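PDB 3DO8: phosphopantetheine adenylyltransferase from Archaeoglobus fulgidus, which probably transfers an adenylyl group reversibly from ATP to 4'-phosphopantetheine, giving dephospho-CoA and pyrophosphate in coenzyme A biosynthesis. Local coordinates for residues H16-D21 and I136-I141; D84-Y89 and G111-T116. All blocks are in the same frame, centred on the assembly; numbering follows the deposited sequence.

Contact 1: residues H16-D21 and I136-I141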
ATOM      1  N   HIS A  16      -8.749   9.808   0.223  1.00 12.59           N
ATOM      2  CA  HIS A  16      -9.431   8.847  -0.634  1.00 13.43           C
ATOM      3  C   HIS A  16      -8.681   8.709  -1.957  1.00 13.14           C
ATOM      4  O   HIS A  16      -8.561   7.616  -2.519  1.00 13.69           O
ATOM      5  CB  HIS A  16     -10.862   9.233  -0.974  1.00 13.25           C
ATOM      6  CG  HIS A  16     -11.780   9.360   0.198  1.00 14.67           C
ATOM      7  ND1 HIS A  16     -12.064   8.325   1.068  1.00 16.09           N
ATOM      8  CD2 HIS A  16     -12.535  10.408   0.597  1.00 13.92           C
ATOM      9  CE1 HIS A  16     -12.939   8.753   1.968  1.00 14.34           C
ATOM     10  NE2 HIS A  16     -13.220  10.016   1.714  1.00 18.20           N
ATOM     11  N   LYS A  17      -8.230   9.825  -2.509  1.00 12.70           N
ATOM     12  CA  LYS A  17      -7.500   9.790  -3.758  1.00 13.29           C
ATOM     13  C   LYS A  17      -6.200   8.991  -3.660  1.00 12.95           C
ATOM     14  O   LYS A  17      -5.827   8.276  -4.613  1.00 13.58           O
ATOM     15  CB  LYS A  17      -7.316  11.186  -4.307  1.00 13.51           C
ATOM     16  CG  LYS A  17      -8.673  11.853  -4.562  1.00 14.06           C
ATOM     17  CD  LYS A  17      -8.527  13.295  -5.033  1.00 15.90           C
ATOM     18  CE  LYS A  17      -9.865  13.978  -5.194  1.00 17.87           C
ATOM     19  NZ  LYS A  17      -9.763  15.422  -5.624  1.00 18.53           N
ATOM     20  N   LYS A  18      -5.540   9.034  -2.502  1.00 12.91           N
ATOM     21  CA  LYS A  18      -4.351   8.201  -2.319  1.00 13.91           C
ATOM     22  C   LYS A  18      -4.727   6.728  -2.307  1.00 13.08           C
ATOM     23  O   LYS A  18      -4.053   5.897  -2.923  1.00 13.01           O
ATOM     24  CB  LYS A  18      -3.602   8.571  -1.057  1.00 14.14           C
ATOM     25  CG  LYS A  18      -2.975   9.956  -1.092  1.00 16.78           C
ATOM     26  CD  LYS A  18      -2.391  10.383   0.249  1.00 19.10           C
ATOM     27  CE  LYS A  18      -1.483  11.611   0.077  1.00 22.60           C
ATOM     28  NZ  LYS A  18      -0.902  11.970   1.395  1.00 27.88           N
ATOM     29  N   LEU A  19      -5.795   6.398  -1.596  1.00 12.55           N
ATOM     30  CA  LEU A  19      -6.254   5.013  -1.544  1.00 12.88           C
ATOM     31  C   LEU A  19      -6.566   4.501  -2.957  1.00 12.80           C
ATOM     32  O   LEU A  19      -6.218   3.374  -3.328  1.00 12.07           O
ATOM     33  CB  LEU A  19      -7.515   4.895  -0.696  1.00 14.18           C
ATOM     34  CG  LEU A  19      -7.460   5.179   0.793  1.00 17.04           C
ATOM     35  CD1 LEU A  19      -8.759   4.680   1.490  1.00 18.47           C
ATOM     36  CD2 LEU A  19      -6.219   4.559   1.396  1.00 19.93           C
ATOM     37  N   ILE A  20      -7.292   5.319  -3.706  1.00 12.27           N
ATOM     38  CA  ILE A  20      -7.709   4.953  -5.048  1.00 12.20           C
ATOM     39  C   ILE A  20      -6.480   4.757  -5.940  1.00 11.45           C
ATOM     40  O   ILE A  20      -6.427   3.797  -6.750  1.00 12.52           O
ATOM     41  CB  ILE A  20      -8.686   6.017  -5.646  1.00 11.20           C
ATOM     42  CG1 ILE A  20     -10.043   5.914  -4.955  1.00 12.10           C
ATOM     43  CG2 ILE A  20      -8.857   5.862  -7.158  1.00 12.79           C
ATOM     44  CD1 ILE A  20     -10.966   7.118  -5.121  1.00 12.89           C
ATOM     45  N   ASP A  21      -5.482   5.643  -5.809  1.00 11.22           N
ATOM     46  CA  ASP A  21      -4.273   5.541  -6.648  1.00 10.93           C
ATOM     47  C   ASP A  21      -3.574   4.213  -6.361  1.00 10.42           C
ATOM     48  O   ASP A  21      -3.146   3.512  -7.256  1.00 11.06           O
ATOM     49  CB  ASP A  21      -3.298   6.681  -6.355  1.00 11.64           C
ATOM     50  CG  ASP A  21      -2.174   6.761  -7.375  1.00 12.80           C
ATOM     51  OD1 ASP A  21      -2.491   6.933  -8.578  1.00 15.25           O
ATOM     52  OD2 ASP A  21      -0.972   6.658  -6.963  1.00 14.13           O
ATOM     53  N   ILE A 136       2.050  13.011  -5.571  1.00 34.68           N
ATOM     54  CA  ILE A 136       1.965  11.711  -6.215  1.00 35.32           C
ATOM     55  C   ILE A 136       1.382  11.908  -7.612  1.00 35.33           C
ATOM     56  O   ILE A 136       0.305  12.500  -7.771  1.00 34.30           O
ATOM     57  CB  ILE A 136       1.055  10.733  -5.461  1.00 34.95           C
ATOM     58  CG1 ILE A 136       1.615  10.411  -4.068  1.00 35.36           C
ATOM     59  CG2 ILE A 136       0.897   9.458  -6.270  1.00 33.98           C
ATOM     60  CD1 ILE A 136       0.545  10.018  -3.060  1.00 35.48           C
ATOM     61  N   LYS A 137       2.093  11.414  -8.618  1.00 36.12           N
ATOM     62  CA  LYS A 137       1.596  11.447  -9.981  1.00 37.00           C
ATOM     63  C   LYS A 137       0.537  10.350 -10.161  1.00 37.12           C
ATOM     64  O   LYS A 137       0.865   9.156 -10.200  1.00 35.06           O
ATOM     65  CB  LYS A 137       2.754  11.278 -10.960  1.00 37.28           C
ATOM     66  CG  LYS A 137       3.782  12.415 -10.858  1.00 40.05           C
ATOM     67  CD  LYS A 137       3.450  13.592 -11.769  1.00 42.12           C
ATOM     68  CE  LYS A 137       3.813  13.293 -13.219  1.00 43.64           C
ATOM     69  NZ  LYS A 137       3.980  14.535 -14.034  1.00 44.11           N
ATOM     70  N   ARG A 138      -0.731  10.768 -10.237  1.00 37.98           N
ATOM     71  CA  ARG A 138      -1.854   9.837 -10.433  1.00 39.66           C
ATOM     72  C   ARG A 138      -1.847   9.248 -11.822  1.00 40.40           C
ATOM     73  O   ARG A 138      -1.557   9.933 -12.799  1.00 40.43           O
ATOM     74  CB  ARG A 138      -3.209  10.530 -10.254  1.00 39.88           C
ATOM     75  CG  ARG A 138      -3.396  11.239  -8.945  1.00 42.38           C
ATOM     76  CD  ARG A 138      -2.841  10.445  -7.804  1.00 46.21           C
ATOM     77  NE  ARG A 138      -3.329  10.954  -6.525  1.00 48.49           N
ATOM     78  CZ  ARG A 138      -2.963  10.487  -5.333  1.00 49.41           C
ATOM     79  NH1 ARG A 138      -2.077   9.496  -5.216  1.00 50.16           N
ATOM     80  NH2 ARG A 138      -3.482  11.028  -4.251  1.00 49.38           N
ATOM     81  N   GLY A 139      -2.194   7.972 -11.896  1.00 41.34           N
ATOM     82  CA  GLY A 139      -2.309   7.267 -13.162  1.00 41.93           C
ATOM     83  C   GLY A 139      -1.881   5.831 -12.969  1.00 42.65           C
ATOM     84  O   GLY A 139      -1.517   5.423 -11.871  1.00 43.33           O
ATOM     85  N   GLU A 140      -1.969   5.047 -14.032  1.00 43.46           N
ATOM     86  CA  GLU A 140      -1.347   3.742 -14.056  1.00 44.10           C
ATOM     87  C   GLU A 140       0.076   3.999 -14.551  1.00 44.44           C
ATOM     88  O   GLU A 140       0.315   4.997 -15.236  1.00 43.94           O
ATOM     89  CB  GLU A 140      -2.155   2.804 -14.951  1.00 44.30           C
ATOM     90  CG  GLU A 140      -3.570   2.627 -14.403  1.00 44.82           C
ATOM     91  CD  GLU A 140      -4.504   1.819 -15.290  1.00 45.48           C
ATOM     92  OE1 GLU A 140      -5.188   2.439 -16.146  1.00 49.01           O
ATOM     93  OE2 GLU A 140      -4.590   0.579 -15.085  1.00 45.76           O
ATOM     94  N   ILE A 141       1.020   3.147 -14.163  1.00 45.06           N
ATOM     95  CA  ILE A 141       2.434   3.370 -14.487  1.00 45.61           C
ATOM     96  C   ILE A 141       2.866   2.701 -15.819  1.00 46.00           C
ATOM     97  O   ILE A 141       3.738   3.223 -16.516  1.00 45.98           O
ATOM     98  CB  ILE A 141       3.376   2.907 -13.314  1.00 45.80           C
ATOM     99  CG1 ILE A 141       3.403   1.386 -13.191  1.00 45.56           C
ATOM    100  CG2 ILE A 141       2.959   3.536 -11.968  1.00 45.98           C
ATOM    101  CD1 ILE A 141       4.317   0.906 -12.118  1.00 46.03           C
TER

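Contact 2: residues D84-Y89 and G111-T116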
ATOM      1  N   ASP A  84     -16.495 -13.412   1.136  1.00 18.26           N
ATOM      2  CA  ASP A  84     -17.029 -14.297   0.108  1.00 19.93           C
ATOM      3  C   ASP A  84     -16.062 -14.318  -1.084  1.00 20.58           C
ATOM      4  O   ASP A  84     -15.517 -15.373  -1.458  1.00 23.22           O
ATOM      5  CB  ASP A  84     -18.420 -13.766  -0.289  1.00 20.41           C
ATOM      6  CG  ASP A  84     -19.288 -14.796  -0.948  1.00 23.44           C
ATOM      7  OD1 ASP A  84     -19.028 -16.011  -0.783  1.00 24.14           O
ATOM      8  OD2 ASP A  84     -20.248 -14.370  -1.623  1.00 28.03           O
ATOM      9  N   VAL A  85     -15.790 -13.150  -1.630  1.00 19.96           N
ATOM     10  CA  VAL A  85     -14.919 -13.021  -2.797  1.00 20.01           C
ATOM     11  C   VAL A  85     -13.479 -13.142  -2.377  1.00 19.61           C
ATOM     12  O   VAL A  85     -13.086 -12.645  -1.295  1.00 20.17           O
ATOM     13  CB  VAL A  85     -15.142 -11.653  -3.490  1.00 20.71           C
ATOM     14  CG1 VAL A  85     -14.149 -11.437  -4.689  1.00 20.75           C
ATOM     15  CG2 VAL A  85     -16.587 -11.485  -3.910  1.00 21.26           C
ATOM     16  N   ASP A  86     -12.665 -13.752  -3.237  1.00 18.57           N
ATOM     17  CA  ASP A  86     -11.251 -13.868  -2.988  1.00 18.03           C
ATOM     18  C   ASP A  86     -10.624 -12.642  -3.643  1.00 18.31           C
ATOM     19  O   ASP A  86     -10.803 -12.397  -4.871  1.00 23.07           O
ATOM     20  CB  ASP A  86     -10.632 -15.164  -3.518  1.00 18.24           C
ATOM     21  CG  ASP A  86     -11.073 -16.409  -2.735  1.00 19.60           C
ATOM     22  OD1 ASP A  86     -11.431 -16.306  -1.543  1.00 20.00           O
ATOM     23  OD2 ASP A  86     -11.048 -17.520  -3.320  1.00 26.95           O
ATOM     24  N   PHE A  87     -10.026 -11.818  -2.808  1.00 15.77           N
ATOM     25  CA  PHE A  87      -9.239 -10.669  -3.220  1.00 14.97           C
ATOM     26  C   PHE A  87      -7.777 -10.959  -2.920  1.00 14.36           C
ATOM     27  O   PHE A  87      -7.453 -11.608  -1.910  1.00 16.07           O
ATOM     28  CB  PHE A  87      -9.652  -9.409  -2.427  1.00 15.50           C
ATOM     29  CG  PHE A  87     -11.031  -8.927  -2.726  1.00 13.43           C
ATOM     30  CD1 PHE A  87     -11.288  -8.198  -3.878  1.00 13.21           C
ATOM     31  CD2 PHE A  87     -12.078  -9.162  -1.838  1.00 15.72           C
ATOM     32  CE1 PHE A  87     -12.565  -7.755  -4.165  1.00 14.34           C
ATOM     33  CE2 PHE A  87     -13.358  -8.707  -2.110  1.00 17.48           C
ATOM     34  CZ  PHE A  87     -13.605  -8.004  -3.283  1.00 17.13           C
ATOM     35  N   GLU A  88      -6.895 -10.460  -3.773  1.00 13.81           N
ATOM     36  CA  GLU A  88      -5.467 -10.545  -3.494  1.00 14.23           C
ATOM     37  C   GLU A  88      -5.002  -9.486  -2.468  1.00 12.95           C
ATOM     38  O   GLU A  88      -4.221  -9.792  -1.570  1.00 13.84           O
ATOM     39  CB  GLU A  88      -4.664 -10.405  -4.783  1.00 15.08           C
ATOM     40  CG  GLU A  88      -3.192 -10.624  -4.602  1.00 17.83           C
ATOM     41  CD  GLU A  88      -2.446 -10.813  -5.940  1.00 20.60           C
ATOM     42  OE1 GLU A  88      -3.113 -10.971  -7.001  1.00 27.86           O
ATOM     43  OE2 GLU A  88      -1.198 -10.798  -5.937  1.00 28.57           O
ATOM     44  N   TYR A  89      -5.480  -8.252  -2.631  1.00 11.81           N
ATOM     45  CA  TYR A  89      -5.101  -7.122  -1.786  1.00 11.27           C
ATOM     46  C   TYR A  89      -6.387  -6.433  -1.303  1.00 11.40           C
ATOM     47  O   TYR A  89      -7.366  -6.339  -2.051  1.00 10.90           O
ATOM     48  CB  TYR A  89      -4.285  -6.092  -2.595  1.00 11.70           C
ATOM     49  CG  TYR A  89      -2.897  -6.568  -2.977  1.00 12.19           C
ATOM     50  CD1 TYR A  89      -1.942  -6.814  -2.006  1.00 12.35           C
ATOM     51  CD2 TYR A  89      -2.547  -6.772  -4.311  1.00 13.35           C
ATOM     52  CE1 TYR A  89      -0.678  -7.223  -2.334  1.00 13.25           C
ATOM     53  CE2 TYR A  89      -1.275  -7.215  -4.653  1.00 15.02           C
ATOM     54  CZ  TYR A  89      -0.342  -7.431  -3.646  1.00 13.79           C
ATOM     55  OH  TYR A  89       0.962  -7.856  -3.906  1.00 15.53           O
ATOM     56  N   GLY A 111     -12.754 -20.489   6.672  1.00 13.69           N
ATOM     57  CA  GLY A 111     -11.995 -21.361   5.781  1.00 14.39           C
ATOM     58  C   GLY A 111     -11.685 -20.731   4.445  1.00 14.54           C
ATOM     59  O   GLY A 111     -11.649 -21.416   3.409  1.00 14.85           O
ATOM     60  N   LYS A 112     -11.461 -19.411   4.479  1.00 14.09           N
ATOM     61  CA  LYS A 112     -11.034 -18.652   3.301  1.00 16.27           C
ATOM     62  C   LYS A 112      -9.592 -18.205   3.467  1.00 16.18           C
ATOM     63  O   LYS A 112      -9.155 -17.870   4.580  1.00 17.12           O
ATOM     64  CB  LYS A 112     -11.906 -17.416   3.158  1.00 16.35           C
ATOM     65  CG  LYS A 112     -13.362 -17.660   3.069  1.00 18.82           C
ATOM     66  CD  LYS A 112     -13.748 -18.252   1.762  1.00 21.02           C
ATOM     67  CE  LYS A 112     -13.745 -17.217   0.644  1.00 22.96           C
ATOM     68  NZ  LYS A 112     -13.886 -17.847  -0.692  1.00 22.04           N
ATOM     69  N   ARG A 113      -8.854 -18.141   2.370  1.00 16.05           N
ATOM     70  CA  ARG A 113      -7.474 -17.659   2.465  1.00 18.05           C
ATOM     71  C   ARG A 113      -7.445 -16.187   2.839  1.00 15.90           C
ATOM     72  O   ARG A 113      -8.266 -15.428   2.406  1.00 14.60           O
ATOM     73  CB  ARG A 113      -6.724 -17.830   1.174  1.00 18.52           C
ATOM     74  CG  ARG A 113      -7.302 -17.131   0.002  1.00 24.08           C
ATOM     75  CD  ARG A 113      -6.227 -17.003  -1.077  1.00 27.52           C
ATOM     76  NE  ARG A 113      -6.798 -16.740  -2.396  1.00 31.99           N
ATOM     77  CZ  ARG A 113      -7.439 -17.649  -3.134  1.00 34.87           C
ATOM     78  NH1 ARG A 113      -7.643 -18.876  -2.679  1.00 35.19           N
ATOM     79  NH2 ARG A 113      -7.909 -17.315  -4.326  1.00 36.68           N
ATOM     80  N   LYS A 114      -6.449 -15.803   3.598  1.00 15.91           N
ATOM     81  CA  LYS A 114      -6.316 -14.424   4.001  1.00 16.73           C
ATOM     82  C   LYS A 114      -6.025 -13.547   2.768  1.00 15.85           C
ATOM     83  O   LYS A 114      -5.519 -14.006   1.729  1.00 16.72           O
ATOM     84  CB  LYS A 114      -5.268 -14.290   5.110  1.00 18.98           C
ATOM     85  CG  LYS A 114      -5.819 -14.742   6.494  1.00 20.81           C
ATOM     86  CD  LYS A 114      -4.767 -14.641   7.594  1.00 22.74           C
ATOM     87  CE  LYS A 114      -5.298 -14.980   8.935  1.00 27.34           C
ATOM     88  NZ  LYS A 114      -6.552 -14.209   9.286  1.00 35.08           N
ATOM     89  N   ILE A 115      -6.416 -12.292   2.887  1.00 13.60           N
ATOM     90  CA  ILE A 115      -6.111 -11.243   1.898  1.00 12.90           C
ATOM     91  C   ILE A 115      -4.903 -10.441   2.395  1.00 12.54           C
ATOM     92  O   ILE A 115      -4.784 -10.176   3.588  1.00 13.46           O
ATOM     93  CB  ILE A 115      -7.330 -10.275   1.749  1.00 12.66           C
ATOM     94  CG1 ILE A 115      -8.657 -11.026   1.439  1.00 13.12           C
ATOM     95  CG2 ILE A 115      -7.049  -9.189   0.698  1.00 14.45           C
ATOM     96  CD1 ILE A 115      -9.859 -10.174   1.601  1.00 14.24           C
ATOM     97  N   THR A 116      -4.018 -10.039   1.488  1.00 11.56           N
ATOM     98  CA  THR A 116      -2.904  -9.159   1.887  1.00 11.56           C
ATOM     99  C   THR A 116      -3.424  -7.736   2.132  1.00 11.81           C
ATOM    100  O   THR A 116      -3.931  -7.107   1.212  1.00 11.11           O
ATOM    101  CB  THR A 116      -1.773  -9.156   0.851  1.00 11.18           C
ATOM    102  OG1 THR A 116      -1.242 -10.483   0.764  1.00 13.86           O
ATOM    103  CG2 THR A 116      -0.649  -8.219   1.290  1.00 13.88           C
TER
HETATM  104  O   HOH W   1     -16.932 -18.119  -0.863  1.00 41.24           O
HETATM  105  O   HOH W   2     -10.694 -17.868  -5.929  1.00 49.70           O
HETATM  106  O   HOH W   3      -7.078 -14.077  -1.027  1.00 39.03           O
HETATM  107  O   HOH W   4      -2.508 -11.893  -1.156  1.00 22.10           O

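Contact 1: residues H16-D21 and I136-I141
Charge pairing joins D21 to R138, with D21 OD2 lying 3.5 Å from R138 NH1. The carboxylate and guanidinium planes are turned 46° from each other, which makes this a skewed ion pair instead of a flat two-pronged one. A bend at chi2 (-41°) directs the arginine chain at the helix; there K17 O stands over the centre of the guanidinium face, while K18 CG meets its edge in plane, 3.4 Å from NH2. NH2 also pairs with E14, so R138 serves two acids of one helix. A leucine here would probably leave E14 without this cationic mate and D21 with K25 alone, and take the guanidinium away from K17 O.

The helix is 14-27 of the Rossmann-like nucleotidylyltransferase fold; H13, just ahead of it, and H16 in its first turn belong to the HxGH signature. The arriving loop follows the last strand, 116-121.

Hydrogen bonding across the contact is slight: G139 N gives a weak bond of 3.5 Å to D21 OD1. That oxygen is also hydrogen-bonded to Y66, and OD2 to Y89 of the second subunit, with a salt bridge from OD2 to K25.

Apolar packing is supplied by I136, whose CD1 touches K18 CG at 4.0 Å, the two chains crossing at about a right angle. Its other methyl, CG2, is set against a carboxylate oxygen, D21 OD2, at 3.4 Å. Beyond I136 the extended K18 chain carries NZ to S133 and to E88 of the second subunit.

Contact 2: residues D84-Y89 and G111-T116
The ammonium of K112 bridges two points of the D84-Y89 segment, with NZ 3.1 Å from D84 O and 3.0 Å from D86 OD1. The chain reaches both because it is folded twice, at chi2 (-72°) and chi3 (-76°), which curls NZ back beside the opposite backbone. The lysine meets D86 OD1 from above the carboxylate plane, 38° out of it. R113 takes the other oxygen: D86 OD2 lies over one face of its guanidinium, 3.3 Å from NH2, so charge attraction holds this pair without any N-H aimed at the acid.

Farther along, the segments come together in one parallel bridge, Y89 with T116, where the strands begin. T116 N donates to E88 O at 3.1 Å, and Y89 CA makes a CA-H...O contact of 3.2 Å with T116 O. Beside this bridge the Y89 ring and the T116 side chain lie side by side, Y89 CD1 lying 3.7 Å from T116 CB. I115 CG2 packs against the backbone at Y89 C, and its CD1 comes to the edge of the F87 ring.

Waters form the next shell. One links D84 OD1 to K112 NZ, another donates to the carbonyl oxygens of F87 and K114, and a third joins E88 O to T116 OG1. Behind them, R107 on helix 97-110 pairs with D86 and bonds the carbonyls of V85 and R113, while G111 closes that helix in a Schellman motif and so sets where K112 starts. The whole is the entry to strands 89-92 and 116-121, the two ends of a beta-alpha-beta crossover.

Surrounded by K112, R113 and R107, the D86 carboxylate is likely to stay ionised, its negative charge offset by three cations.

From the N terminus, the chain passes through strand 3-7 into helix 14-27, whose first turns form one side of contact 1. That contact closes only near the C terminus, when 136-141 returns to the helix across a loop of 114 residues. Contact 2 falls wholly within this span: 84-89 leads into strand 89-92, helix 97-110 follows, and 111-116 comes back alongside, closing a much shorter loop before strand 116-121, outermost in this chain's sheet. The two do not cross, and their centres lie 23 Å apart. The dimer brings them together, since K18, D21 and K137 of one subunit pair, by salt bridge or hydrogen bond, with E88 and Y89 of the other.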